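Homoserine kinase (PDB 4P52) probably catalyses the ATP-dependent phosphorylation of L-homoserine to O-phosphohomoserine, a step on the way to threonine, as a member of the GHMP kinase family. Local coordinates at residues T241-I244 with G245-Q249. Residues are numbered along the deposited sequence; the frame is centred on the assembly and turned at random.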
ATOM      1  N   THR A 241      10.721 -12.027  -1.532  1.00 63.64           N
ATOM      2  CA  THR A 241       9.799 -13.065  -1.993  1.00 56.16           C
ATOM      3  C   THR A 241       8.789 -13.469  -0.943  1.00 53.07           C
ATOM      4  O   THR A 241       7.597 -13.532  -1.219  1.00 53.60           O
ATOM      5  CB  THR A 241      10.625 -14.291  -2.490  1.00 52.52           C
ATOM      6  OG1 THR A 241      10.602 -14.271  -3.914  1.00 51.29           O
ATOM      7  CG2 THR A 241      10.158 -15.727  -1.918  1.00 45.43           C
ATOM      8  N   SER A 242       9.292 -13.748   0.252  1.00 54.07           N
ATOM      9  CA  SER A 242       8.503 -14.244   1.365  1.00 58.09           C
ATOM     10  C   SER A 242       7.388 -13.268   1.800  1.00 61.83           C
ATOM     11  O   SER A 242       6.342 -13.696   2.311  1.00 63.68           O
ATOM     12  CB  SER A 242       9.450 -14.525   2.531  1.00 60.02           C
ATOM     13  OG  SER A 242       8.837 -15.373   3.479  1.00 61.89           O
ATOM     14  N   LEU A 243       7.639 -11.966   1.602  1.00 60.42           N
ATOM     15  CA  LEU A 243       6.725 -10.894   1.994  1.00 54.65           C
ATOM     16  C   LEU A 243       5.577 -10.830   0.990  1.00 54.39           C
ATOM     17  O   LEU A 243       4.409 -10.717   1.393  1.00 50.55           O
ATOM     18  CB  LEU A 243       7.443  -9.534   2.083  1.00 48.63           C
ATOM     19  CG  LEU A 243       6.660  -8.262   2.477  1.00 44.02           C
ATOM     20  CD1 LEU A 243       5.975  -8.411   3.831  1.00 42.21           C
ATOM     21  CD2 LEU A 243       7.519  -6.998   2.451  1.00 42.81           C
ATOM     22  N   ILE A 244       5.921 -10.921  -0.300  1.00 53.36           N
ATOM     23  CA  ILE A 244       4.939 -11.036  -1.384  1.00 50.97           C
ATOM     24  C   ILE A 244       3.968 -12.213  -1.170  1.00 49.68           C
ATOM     25  O   ILE A 244       2.757 -12.053  -1.275  1.00 47.19           O
ATOM     26  CB  ILE A 244       5.623 -11.174  -2.737  1.00 49.95           C
ATOM     27  CG1 ILE A 244       6.439  -9.924  -3.027  1.00 51.06           C
ATOM     28  CG2 ILE A 244       4.583 -11.387  -3.830  1.00 48.69           C
ATOM     29  CD1 ILE A 244       7.226  -9.992  -4.319  1.00 51.42           C
ATOM     30  N   GLY A 245       4.502 -13.378  -0.828  1.00 50.32           N
ATOM     31  CA  GLY A 245       3.669 -14.537  -0.540  1.00 49.68           C
ATOM     32  C   GLY A 245       2.619 -14.208   0.498  1.00 50.05           C
ATOM     33  O   GLY A 245       1.431 -14.477   0.310  1.00 50.77           O
ATOM     34  N   ARG A 246       3.060 -13.601   1.595  1.00 50.86           N
ATOM     35  CA  ARG A 246       2.173 -13.320   2.710  1.00 49.67           C
ATOM     36  C   ARG A 246       1.219 -12.171   2.396  1.00 42.59           C
ATOM     37  O   ARG A 246       0.088 -12.182   2.852  1.00 43.27           O
ATOM     38  CB  ARG A 246       2.982 -13.040   3.975  1.00 56.01           C
ATOM     39  CG  ARG A 246       3.310 -14.264   4.833  1.00 58.47           C
ATOM     40  CD  ARG A 246       4.295 -13.880   5.934  1.00 62.72           C
ATOM     41  NE  ARG A 246       5.129 -12.757   5.481  1.00 67.57           N
ATOM     42  CZ  ARG A 246       6.367 -12.496   5.888  1.00 66.17           C
ATOM     43  NH1 ARG A 246       6.948 -13.291   6.773  1.00 70.00           N
ATOM     44  NH2 ARG A 246       7.025 -11.443   5.397  1.00 61.28           N
ATOM     45  N   SER A 247       1.676 -11.209   1.602  1.00 38.52           N
ATOM     46  CA  SER A 247       0.871 -10.065   1.192  1.00 38.87           C
ATOM     47  C   SER A 247      -0.201 -10.336   0.140  1.00 40.02           C
ATOM     48  O   SER A 247      -1.115  -9.522  -0.040  1.00 38.11           O
ATOM     49  CB  SER A 247       1.760  -8.943   0.686  1.00 39.63           C
ATOM     50  OG  SER A 247       2.469  -8.431   1.790  1.00 42.44           O
HETATM   51  N   MSE A 248      -0.115 -11.467  -0.549  1.00 40.31           N
HETATM   52  CA  MSE A 248      -1.108 -11.763  -1.558  1.00 40.25           C
HETATM   53  C   MSE A 248      -2.302 -12.472  -1.001  1.00 39.98           C
HETATM   54  O   MSE A 248      -2.572 -13.616  -1.365  1.00 43.31           O
HETATM   55  CB  MSE A 248      -0.438 -12.622  -2.568  1.00 43.54           C
HETATM   56  CG  MSE A 248       0.213 -11.658  -3.526  1.00 52.51           C
HETATM   57 SE   MSE A 248       1.175 -12.845  -4.752  1.00 67.12          SE
HETATM   58  CE  MSE A 248      -0.381 -13.146  -5.954  1.00 59.93           C
ATOM     59  N   GLN A 249      -3.010 -11.794  -0.104  1.00 38.23           N
ATOM     60  CA  GLN A 249      -4.271 -12.256   0.471  1.00 38.70           C
ATOM     61  C   GLN A 249      -5.294 -11.207   0.095  1.00 38.17           C
ATOM     62  O   GLN A 249      -5.055  -9.999   0.261  1.00 40.74           O
ATOM     63  CB  GLN A 249      -4.225 -12.354   2.005  1.00 41.46           C
ATOM     64  CG  GLN A 249      -3.139 -13.206   2.641  1.00 49.51           C
ATOM     65  CD  GLN A 249      -2.996 -14.574   1.991  1.00 60.23           C
ATOM     66  OE1 GLN A 249      -3.988 -15.213   1.627  1.00 62.97           O
ATOM     67  NE2 GLN A 249      -1.752 -15.029   1.832  1.00 63.88           N
TER
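Ser247 and Leu243 meet one turn apart in a short helix, 241-247, a local contact within the C-terminal GHMP kinase region. The helix follows the long helix 219-237 and lies against it, with its other flank turned to the second subunit. Its backbone rungs are uneven: Gly245 N to Thr241 O is sound at 3.1 Å, Arg246 N to Ser242 O is weak at 3.4 Å, and Met248 N reaches Ile244 O with an N-H...O angle of only 127°, weak again.

Leu243 O, by contrast, takes two bonds from one residue. Ser247 N reaches Leu243 O at 2.8 Å, while Ser247 OG bonds to that same atom at 3.0 Å from well above the carbonyl plane. The hydroxyl can do this because chi1 of -69° swings it beside its own backbone N, a way in which a helical serine can hydrogen-bond back to the carbonyl one turn earlier.

Arg246 bends at chi3 and runs its guanidinium back along the helix, crossing the Leu243 side chain at about a right angle. Arg246 NH2 rests 3.6 Å from Leu243 CD1, and Ser242 O sits over one face of the planar group, toward its rim. The charge finds its salt bridge through NE with Asp183 of the second subunit, and Val185 of the second subunit packs on Leu243.

On the inner side, Ile244 and Met248, a selenomethionine, lie side by side, Ile244 CG2 touching Met248 SE at 3.8 Å, and both pack on Leu232 of helix 219-237. Met248 is also the centre of an inverse gamma turn, where the chain leaves the helix.

The chemistry thus splits by side: Ile244 and Met248 pack the helix onto its own chain, while Leu243 and Arg246 face the second subunit with one apolar contact and one salt bridge.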